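Local coordinates for protein isocitrate dehydrogenase [NAD] subunit 1 (Saccharomyces cerevisiae, PDB 3BLX) that forms, with subunit 2, the mitochondrial octamer that oxidises isocitrate to 2-oxoglutarate and CO2 with NAD in the citric acid cycle, and also binds RNA, at residues G62-E65 with A66-L70; L80-P84 with A85-G89; V153-R156 with P157-E160; T199-Q203 with K204-D208. All coordinates share one frame; numbering follows the deposited sequence.

In the fold
The four contacts are local and follow one another along the chain. Contact 1 is part of helix 60-73, which packs on strand 17-25 of the large mixed sheet. Contact 2 leaves strand 75-80 of the same sheet and enters helix 84-88; its centre is about 18 Å from that of contact 1. Contact 3 is the passage from strand 147-155 into helix 156-172. Contact 4 ends helix 190-205. These two helices pack together, and E160 CG lies 4.0 Å from I201 CD1. The centres of contacts 1 and 4 are about 38 Å apart. Contacts 2 and 3 also reach subunit 2, and contact 1 packs against another copy of this protein, so three of the four border subunit interfaces.

Contact 1. Residues G62-E65 with A66-L70; sequences GVYE and AVESL
G62 to L70 form one continuous piece of helix 60-73, and the amides of A66, V67, E68 and S69 bond to the carbonyls of G62, V63, Y64 and E65, four residues earlier. The bond from V67 N to V63 O is 3.0 Å long and close to straight, at 168°. Side chains meet one turn apart. On the outer side, the E68 carboxylate comes up to the Y64 ring, with OE2 3.8 Å from CE2. The two planes are 26° apart, and the approach is oblique. Y64 has CG anti to its backbone N (chi1 168°), and E68 bends at chi2, which brings its carboxylate back to the ring. K71 gives E68 OE2 a long, weak ion pair. On the inner side, V63 CG1 and V67 CG2 make a loose apolar contact at 4.4 Å. Both valines also pack on A96 of helix 92-99. S69 OG bonds to T21 of strand 17-25. The helix is thus two-faced. Its apolar side and S69 are buried against the domain, while Y64, E65 and E68 pack against P207, D208 and K204 of another copy of this protein. K71 may offset a little of the negative charge of E68.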
loop_
_atom_site.group_PDB
_atom_site.type_symbol
_atom_site.label_atom_id
_atom_site.label_comp_id
_atom_site.label_asym_id
_atom_site.label_seq_id
_atom_site.Cartn_x
_atom_site.Cartn_y
_atom_site.Cartn_z
ATOM N N GLY E 62 17.352 -20.446 -11.060
ATOM C CA GLY E 62 18.259 -19.431 -11.550
ATOM C C GLY E 62 17.523 -18.160 -11.876
ATOM O O GLY E 62 18.006 -17.067 -11.607
ATOM N N VAL E 63 16.338 -18.296 -12.449
ATOM C CA VAL E 63 15.532 -17.128 -12.750
ATOM C C VAL E 63 15.146 -16.435 -11.459
ATOM O O VAL E 63 15.221 -15.224 -11.363
ATOM C CB VAL E 63 14.287 -17.473 -13.608
ATOM C CG1 VAL E 63 13.288 -16.293 -13.669
ATOM C CG2 VAL E 63 14.717 -17.857 -14.984
ATOM N N TYR E 64 14.758 -17.212 -10.460
ATOM C CA TYR E 64 14.422 -16.643 -9.168
ATOM C C TYR E 64 15.632 -15.899 -8.566
ATOM O O TYR E 64 15.489 -14.795 -8.048
ATOM C CB TYR E 64 13.861 -17.714 -8.232
ATOM C CG TYR E 64 13.755 -17.295 -6.782
ATOM C CD1 TYR E 64 14.799 -17.550 -5.892
ATOM C CD2 TYR E 64 12.619 -16.640 -6.300
ATOM C CE1 TYR E 64 14.733 -17.158 -4.561
ATOM C CE2 TYR E 64 12.533 -16.250 -4.959
ATOM C CZ TYR E 64 13.605 -16.511 -4.083
ATOM O OH TYR E 64 13.578 -16.138 -2.732
ATOM N N GLU E 65 16.819 -16.477 -8.687
ATOM C CA GLU E 65 18.026 -15.866 -8.155
ATOM C C GLU E 65 18.450 -14.589 -8.880
ATOM O O GLU E 65 19.048 -13.685 -8.288
ATOM C CB GLU E 65 19.179 -16.872 -8.136
ATOM C CG GLU E 65 19.102 -17.878 -6.999
ATOM C CD GLU E 65 18.961 -17.236 -5.609
ATOM O OE1 GLU E 65 19.233 -16.017 -5.475
ATOM O OE2 GLU E 65 18.583 -17.955 -4.647
ATOM N N ALA E 66 18.147 -14.509 -10.163
ATOM C CA ALA E 66 18.467 -13.323 -10.929
ATOM C C ALA E 66 17.516 -12.175 -10.600
ATOM O O ALA E 66 17.927 -11.034 -10.450
ATOM C CB ALA E 66 18.431 -13.644 -12.408
ATOM N N VAL E 67 16.237 -12.495 -10.490
ATOM C CA VAL E 67 15.239 -11.512 -10.133
ATOM C C VAL E 67 15.580 -10.968 -8.757
ATOM O O VAL E 67 15.621 -9.761 -8.554
ATOM C CB VAL E 67 13.788 -12.105 -10.187
ATOM C CG1 VAL E 67 12.762 -11.158 -9.582
ATOM C CG2 VAL E 67 13.410 -12.409 -11.609
ATOM N N GLU E 68 15.865 -11.865 -7.827
ATOM C CA GLU E 68 16.182 -11.489 -6.456
ATOM C C GLU E 68 17.450 -10.618 -6.380
ATOM O O GLU E 68 17.503 -9.634 -5.630
ATOM C CB GLU E 68 16.288 -12.743 -5.579
ATOM C CG GLU E 68 15.585 -12.606 -4.204
ATOM C CD GLU E 68 14.138 -12.065 -4.295
ATOM O OE1 GLU E 68 13.781 -11.185 -3.482
ATOM O OE2 GLU E 68 13.349 -12.509 -5.167
ATOM N N SER E 69 18.445 -10.963 -7.189
ATOM C CA SER E 69 19.646 -10.165 -7.287
ATOM C C SER E 69 19.370 -8.776 -7.855
ATOM O O SER E 69 19.900 -7.793 -7.344
ATOM C CB SER E 69 20.695 -10.900 -8.111
ATOM O OG SER E 69 21.867 -10.127 -8.257
ATOM N N LEU E 70 18.535 -8.689 -8.897
ATOM C CA LEU E 70 18.146 -7.392 -9.449
ATOM C C LEU E 70 17.346 -6.551 -8.477
ATOM O O LEU E 70 17.504 -5.345 -8.449
ATOM C CB LEU E 70 17.388 -7.539 -10.731
ATOM C CG LEU E 70 18.326 -7.728 -11.922
ATOM C CD1 LEU E 70 17.555 -8.268 -13.096
ATOM C CD2 LEU E 70 19.022 -6.437 -12.290
#

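Contact 2. Residues L80-P84 with A85-G89; sequences LWHTP and ADQTG
W81 and D86 carry this strand-to-helix turn, where the chain leaves strand 75-80 and enters the short helix 84-88 of the isocitrate dehydrogenase fold. Their CB atoms are 3.8 Å apart. The D86 carboxylate is turned 74° from the indole plane, and OD1 lies 3.8 Å from W81 CE3. With chi1 at -165°, D86 swings its carboxylate back over the turn, where OD2 accepts the backbone N-H of W81 at 3.2 Å. That donor comes from above the carboxylate plane. The other oxygen, OD1, forms a salt bridge with K78, so D86 joins the end of the strand to the helix. With an alanine here, W81 N and the charge of K78 would probably lose these partners, and the turn would be freer to move. Q87 runs out extended beyond CG and crosses H82 at about a right angle. Its amide plane stands 90° to the imidazole, and NE2 lies 3.5 Å from H82 CA. H82 ND1 bonds to D26. Just after the helix, G89 O accepts from R98, inferred by similarity to bind substrate. P84 packs on L220 of subunit 2. At the helix itself, T88 OG1 lies 3.1 Å from both P84 O and A85 O.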
loop_
_atom_site.group_PDB
_atom_site.type_symbol
_atom_site.label_atom_id
_atom_site.label_comp_id
_atom_site.label_asym_id
_atom_site.label_seq_id
_atom_site.Cartn_x
_atom_site.Cartn_y
_atom_site.Cartn_z
ATOM N N LEU E 80 23.633 -13.512 -23.473
ATOM C CA LEU E 80 22.611 -14.128 -24.311
ATOM C C LEU E 80 22.452 -15.613 -24.064
ATOM O O LEU E 80 23.402 -16.277 -23.685
ATOM C CB LEU E 80 22.947 -13.963 -25.788
ATOM C CG LEU E 80 22.897 -12.585 -26.412
ATOM C CD1 LEU E 80 21.870 -11.729 -25.672
ATOM C CD2 LEU E 80 24.292 -11.981 -26.383
ATOM N N TRP E 81 21.237 -16.105 -24.276
ATOM C CA TRP E 81 21.011 -17.489 -24.673
ATOM C C TRP E 81 20.591 -17.492 -26.129
ATOM O O TRP E 81 19.723 -16.713 -26.544
ATOM C CB TRP E 81 19.921 -18.138 -23.855
ATOM C CG TRP E 81 20.385 -18.510 -22.533
ATOM C CD1 TRP E 81 20.870 -19.720 -22.142
ATOM C CD2 TRP E 81 20.442 -17.658 -21.397
ATOM N NE1 TRP E 81 21.224 -19.679 -20.819
ATOM C CE2 TRP E 81 20.973 -18.420 -20.338
ATOM C CE3 TRP E 81 20.093 -16.320 -21.170
ATOM C CZ2 TRP E 81 21.157 -17.897 -19.067
ATOM C CZ3 TRP E 81 20.275 -15.799 -19.914
ATOM C CH2 TRP E 81 20.806 -16.585 -18.872
ATOM N N HIS E 82 21.205 -18.362 -26.917
ATOM C CA HIS E 82 20.854 -18.427 -28.320
ATOM C C HIS E 82 19.818 -19.520 -28.613
ATOM O O HIS E 82 19.815 -20.126 -29.685
ATOM C CB HIS E 82 22.107 -18.515 -29.179
ATOM C CG HIS E 82 23.035 -17.357 -28.982
ATOM N ND1 HIS E 82 23.775 -17.189 -27.833
ATOM C CD2 HIS E 82 23.329 -16.298 -29.777
ATOM C CE1 HIS E 82 24.498 -16.087 -27.928
ATOM N NE2 HIS E 82 24.245 -15.525 -29.098
ATOM N N THR E 83 18.943 -19.749 -27.633
ATOM C CA THR E 83 17.673 -20.438 -27.846
ATOM C C THR E 83 16.715 -19.447 -28.514
ATOM O O THR E 83 16.891 -18.242 -28.395
ATOM C CB THR E 83 17.061 -20.970 -26.505
ATOM O OG1 THR E 83 16.642 -19.878 -25.667
ATOM C CG2 THR E 83 18.075 -21.831 -25.747
ATOM N N PRO E 84 15.705 -19.947 -29.234
ATOM C CA PRO E 84 14.777 -19.023 -29.902
ATOM C C PRO E 84 13.987 -18.165 -28.905
ATOM O O PRO E 84 13.608 -17.037 -29.239
ATOM C CB PRO E 84 13.841 -19.960 -30.675
ATOM C CG PRO E 84 14.574 -21.266 -30.767
ATOM C CD PRO E 84 15.402 -21.356 -29.527
ATOM N N ALA E 85 13.755 -18.689 -27.702
ATOM C CA ALA E 85 13.030 -17.961 -26.658
ATOM C C ALA E 85 13.712 -16.639 -26.248
ATOM O O ALA E 85 13.090 -15.577 -26.316
ATOM C CB ALA E 85 12.782 -18.859 -25.433
ATOM N N ASP E 86 14.982 -16.695 -25.836
ATOM C CA ASP E 86 15.703 -15.490 -25.409
ATOM C C ASP E 86 15.757 -14.407 -26.496
ATOM O O ASP E 86 15.651 -13.219 -26.191
ATOM C CB ASP E 86 17.121 -15.832 -24.910
ATOM C CG ASP E 86 17.778 -14.683 -24.118
ATOM O OD1 ASP E 86 17.321 -14.388 -22.987
ATOM O OD2 ASP E 86 18.766 -14.094 -24.619
ATOM N N GLN E 87 15.916 -14.819 -27.753
ATOM C CA GLN E 87 16.049 -13.884 -28.871
ATOM C C GLN E 87 14.752 -13.131 -29.217
ATOM O O GLN E 87 14.786 -12.064 -29.834
ATOM C CB GLN E 87 16.595 -14.611 -30.106
ATOM C CG GLN E 87 17.968 -15.256 -29.892
ATOM C CD GLN E 87 18.427 -16.104 -31.073
ATOM O OE1 GLN E 87 17.667 -16.345 -32.019
ATOM N NE2 GLN E 87 19.679 -16.559 -31.019
ATOM N N THR E 88 13.610 -13.680 -28.816
ATOM C CA THR E 88 12.325 -13.062 -29.138
ATOM C C THR E 88 11.709 -12.274 -27.967
ATOM O O THR E 88 10.768 -11.497 -28.160
ATOM C CB THR E 88 11.311 -14.103 -29.686
ATOM O OG1 THR E 88 11.200 -15.197 -28.772
ATOM C CG2 THR E 88 11.773 -14.641 -31.028
ATOM N N GLY E 89 12.252 -12.470 -26.765
ATOM C CA GLY E 89 11.783 -11.770 -25.579
ATOM C C GLY E 89 10.909 -12.618 -24.677
ATOM O O GLY E 89 10.294 -12.114 -23.745
#

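Contact 3. Residues V153-R156 with P157-E160; sequences VMTR and PKTE
R156 and E160 meet one turn apart where strand 147-155 passes into helix 156-172, with T155 as the N-cap. From CB, the R156 side chain starts out beside the following proline: CB is 3.7 Å from P157 CD, and CG is 3.4 Å from that same atom. CD comes within 3.9 Å of E160 OE2. The chain then bends at chi3 (-57°), and NE makes a weak salt-bridge bond to E160 OE2 at 3.4 Å. The oxygen sits at the guanidinium edge, in its plane, while the carboxylate plane is turned 71° away. The rest of the flat guanidinium group lies beyond NE, and the side chain packs on L193 and I197 of helix 190-205. E160 reaches NE with its chain extended beyond CG, and its other oxygen has a long, weak ion pair with R164. A methionine in place of R156 would probably leave E160 OE2 without this charged partner. Residues 153-155 pair antiparallel with a strand of subunit 2, so the sheet continues across the interface. E160 N bonds to R156 O at 2.8 Å, within the first turn. T155 OG1 also bonds to E133, and its capping bond from K158 N is weak, at 3.4 Å.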
loop_
_atom_site.group_PDB
_atom_site.type_symbol
_atom_site.label_atom_id
_atom_site.label_comp_id
_atom_site.label_asym_id
_atom_site.label_seq_id
_atom_site.Cartn_x
_atom_site.Cartn_y
_atom_site.Cartn_z
ATOM N N VAL E 153 -4.056 -7.125 -25.512
ATOM C CA VAL E 153 -4.517 -5.805 -25.059
ATOM C C VAL E 153 -3.527 -4.670 -25.280
ATOM O O VAL E 153 -2.327 -4.854 -25.291
ATOM C CB VAL E 153 -4.923 -5.782 -23.574
ATOM C CG1 VAL E 153 -6.014 -6.801 -23.291
ATOM C CG2 VAL E 153 -3.721 -6.026 -22.713
ATOM N N MET E 154 -4.064 -3.489 -25.486
ATOM C CA MET E 154 -3.285 -2.276 -25.625
ATOM C C MET E 154 -3.987 -1.313 -24.686
ATOM O O MET E 154 -5.193 -1.103 -24.812
ATOM C CB MET E 154 -3.400 -1.755 -27.063
ATOM C CG MET E 154 -2.924 -0.315 -27.296
ATOM S SD MET E 154 -1.240 -0.250 -27.945
ATOM C CE MET E 154 -1.239 -1.609 -29.142
ATOM N N THR E 155 -3.267 -0.742 -23.732
ATOM C CA THR E 155 -3.930 0.110 -22.743
ATOM C C THR E 155 -3.279 1.471 -22.670
ATOM O O THR E 155 -2.093 1.611 -22.910
ATOM C CB THR E 155 -3.938 -0.503 -21.323
ATOM O OG1 THR E 155 -2.724 -0.172 -20.626
ATOM C CG2 THR E 155 -4.129 -2.013 -21.363
ATOM N N ARG E 156 -4.048 2.472 -22.291
ATOM C CA ARG E 156 -3.552 3.832 -22.350
ATOM C C ARG E 156 -2.451 4.123 -21.314
ATOM O O ARG E 156 -1.466 4.799 -21.616
ATOM C CB ARG E 156 -4.712 4.861 -22.314
ATOM C CG ARG E 156 -4.923 5.593 -21.009
ATOM C CD ARG E 156 -5.979 6.704 -21.152
ATOM N NE ARG E 156 -5.644 7.676 -22.195
ATOM C CZ ARG E 156 -6.283 7.777 -23.366
ATOM N NH1 ARG E 156 -7.331 6.972 -23.654
ATOM N NH2 ARG E 156 -5.880 8.693 -24.256
ATOM N N PRO E 157 -2.581 3.594 -20.094
ATOM C CA PRO E 157 -1.476 3.866 -19.159
ATOM C C PRO E 157 -0.148 3.266 -19.628
ATOM O O PRO E 157 0.880 3.937 -19.530
ATOM C CB PRO E 157 -1.928 3.191 -17.852
ATOM C CG PRO E 157 -3.414 3.015 -18.003
ATOM C CD PRO E 157 -3.654 2.798 -19.470
ATOM N N LYS E 158 -0.156 2.033 -20.130
ATOM C CA LYS E 158 1.085 1.471 -20.645
ATOM C C LYS E 158 1.596 2.290 -21.829
ATOM O O LYS E 158 2.801 2.522 -21.947
ATOM C CB LYS E 158 0.952 -0.004 -21.019
ATOM C CG LYS E 158 1.444 -0.957 -19.964
ATOM C CD LYS E 158 0.381 -1.305 -18.942
ATOM C CE LYS E 158 0.820 -2.495 -18.080
ATOM N NZ LYS E 158 0.983 -3.756 -18.878
ATOM N N THR E 159 0.706 2.763 -22.698
ATOM C CA THR E 159 1.224 3.517 -23.838
ATOM C C THR E 159 1.654 4.946 -23.510
ATOM O O THR E 159 2.503 5.522 -24.184
ATOM C CB THR E 159 0.401 3.354 -25.169
ATOM O OG1 THR E 159 0.099 4.634 -25.714
ATOM C CG2 THR E 159 -0.833 2.632 -24.941
ATOM N N GLU E 160 1.095 5.500 -22.447
ATOM C CA GLU E 160 1.559 6.790 -21.945
ATOM C C GLU E 160 2.991 6.713 -21.398
ATOM O O GLU E 160 3.821 7.572 -21.715
ATOM C CB GLU E 160 0.597 7.334 -20.892
ATOM C CG GLU E 160 -0.691 7.948 -21.488
ATOM C CD GLU E 160 -1.649 8.495 -20.408
ATOM O OE1 GLU E 160 -1.258 8.532 -19.211
ATOM O OE2 GLU E 160 -2.792 8.879 -20.761
#

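Contact 4. Residues T199-Q203 with K204-D208; sequences TEIGQ and KEYPD
I201 and Y206 lie side by side at the C-terminal end of helix 190-205, the helix of the beta-alpha-beta unit that links strands 177-182 and 210-215. Three backbone hydrogen bonds come first. K204 N to E200 O is 3.1 Å and straight at 165°. In the next two, E205 N to I201 O and Y206 N to G202 O, the N-H angles fall to 146° and 138°. The helix thus ends in poorer bonds, and Y206 is the first residue to leave helical backbone angles. The apolar contact is I201 CG2 against Y206 CE1, at 4.0 Å. CG2, the branch anti to the backbone N, is the one that meets the ring. Both side chains also pack on helix 156-172, where the Y206 ring meets that of F167 and its OH bonds to D168. Charged groups make a third class. E205 forms a salt bridge with R164 of that same helix. E200 OE1 and K204 NZ, of opposite charge, stay 4.8 Å apart and do not touch. The Y206 ring also turns its edge to the backbone, with CD1 3.5 Å from I201 O, which lies in the ring plane.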
loop_
_atom_site.group_PDB
_atom_site.type_symbol
_atom_site.label_atom_id
_atom_site.label_comp_id
_atom_site.label_asym_id
_atom_site.label_seq_id
_atom_site.Cartn_x
_atom_site.Cartn_y
_atom_site.Cartn_z
ATOM N N THR E 199 1.280 11.128 -30.288
ATOM C CA THR E 199 1.254 12.467 -30.882
ATOM C C THR E 199 0.708 13.546 -29.921
ATOM O O THR E 199 1.177 14.682 -29.961
ATOM C CB THR E 199 0.519 12.518 -32.268
ATOM O OG1 THR E 199 -0.892 12.396 -32.080
ATOM C CG2 THR E 199 1.001 11.395 -33.190
ATOM N N GLU E 200 -0.246 13.201 -29.053
ATOM C CA GLU E 200 -0.761 14.173 -28.082
ATOM C C GLU E 200 0.272 14.514 -27.020
ATOM O O GLU E 200 0.465 15.674 -26.679
ATOM C CB GLU E 200 -2.039 13.678 -27.382
ATOM C CG GLU E 200 -3.263 13.490 -28.302
ATOM C CD GLU E 200 -4.364 12.633 -27.660
ATOM O OE1 GLU E 200 -4.260 12.322 -26.438
ATOM O OE2 GLU E 200 -5.327 12.272 -28.383
ATOM N N ILE E 201 0.912 13.497 -26.468
ATOM C CA ILE E 201 1.927 13.713 -25.450
ATOM C C ILE E 201 3.084 14.505 -26.033
ATOM O O ILE E 201 3.780 15.241 -25.326
ATOM C CB ILE E 201 2.404 12.390 -24.874
ATOM C CG1 ILE E 201 1.245 11.754 -24.093
ATOM C CG2 ILE E 201 3.651 12.590 -24.014
ATOM C CD1 ILE E 201 1.679 10.893 -22.914
ATOM N N GLY E 202 3.255 14.382 -27.346
ATOM C CA GLY E 202 4.266 15.137 -28.068
ATOM C C GLY E 202 3.980 16.630 -28.123
ATOM O O GLY E 202 4.831 17.456 -27.770
ATOM N N GLN E 203 2.772 16.981 -28.555
ATOM C CA GLN E 203 2.372 18.383 -28.695
ATOM C C GLN E 203 2.206 19.136 -27.368
ATOM O O GLN E 203 2.587 20.301 -27.272
ATOM C CB GLN E 203 1.107 18.482 -29.560
ATOM C CG GLN E 203 1.346 18.021 -31.001
ATOM C CD GLN E 203 0.071 17.611 -31.710
ATOM O OE1 GLN E 203 -0.986 17.467 -31.084
ATOM N NE2 GLN E 203 0.162 17.413 -33.026
ATOM N N LYS E 204 1.664 18.469 -26.348
ATOM C CA LYS E 204 1.395 19.110 -25.059
ATOM C C LYS E 204 2.595 19.138 -24.139
ATOM O O LYS E 204 2.809 20.121 -23.441
ATOM C CB LYS E 204 0.201 18.462 -24.345
ATOM C CG LYS E 204 -1.100 18.484 -25.155
ATOM C CD LYS E 204 -2.265 17.839 -24.402
ATOM C CE LYS E 204 -3.480 17.671 -25.325
ATOM N NZ LYS E 204 -4.532 16.778 -24.747
ATOM N N GLU E 205 3.390 18.073 -24.118
ATOM C CA GLU E 205 4.461 17.996 -23.113
ATOM C C GLU E 205 5.893 18.148 -23.664
ATOM O O GLU E 205 6.830 18.403 -22.904
ATOM C CB GLU E 205 4.344 16.713 -22.275
ATOM C CG GLU E 205 2.955 16.413 -21.716
ATOM C CD GLU E 205 2.955 15.207 -20.753
ATOM O OE1 GLU E 205 4.042 14.802 -20.260
ATOM O OE2 GLU E 205 1.859 14.662 -20.487
ATOM N N TYR E 206 6.063 17.987 -24.971
ATOM C CA TYR E 206 7.405 18.041 -25.573
ATOM C C TYR E 206 7.361 18.783 -26.919
ATOM O O TYR E 206 7.445 18.174 -27.991
ATOM C CB TYR E 206 7.989 16.620 -25.738
ATOM C CG TYR E 206 8.063 15.816 -24.432
ATOM C CD1 TYR E 206 6.975 15.071 -23.986
ATOM C CD2 TYR E 206 9.228 15.798 -23.658
ATOM C CE1 TYR E 206 7.027 14.351 -22.807
ATOM C CE2 TYR E 206 9.297 15.070 -22.466
ATOM C CZ TYR E 206 8.190 14.346 -22.044
ATOM O OH TYR E 206 8.252 13.625 -20.851
ATOM N N PRO E 207 7.214 20.111 -26.869
ATOM C CA PRO E 207 6.921 20.852 -28.106
ATOM C C PRO E 207 8.169 20.995 -28.980
ATOM O O PRO E 207 8.069 21.071 -30.222
ATOM C CB PRO E 207 6.458 22.225 -27.597
ATOM C CG PRO E 207 6.283 22.055 -26.068
ATOM C CD PRO E 207 7.248 20.983 -25.683
ATOM N N ASP E 208 9.330 21.007 -28.314
ATOM C CA ASP E 208 10.644 21.125 -28.964
ATOM C C ASP E 208 11.029 19.894 -29.797
ATOM O O ASP E 208 12.044 19.893 -30.505
ATOM C CB ASP E 208 11.727 21.367 -27.911
ATOM C CG ASP E 208 11.537 22.680 -27.159
ATOM O OD1 ASP E 208 10.709 23.509 -27.610
ATOM O OD2 ASP E 208 12.220 22.881 -26.119
#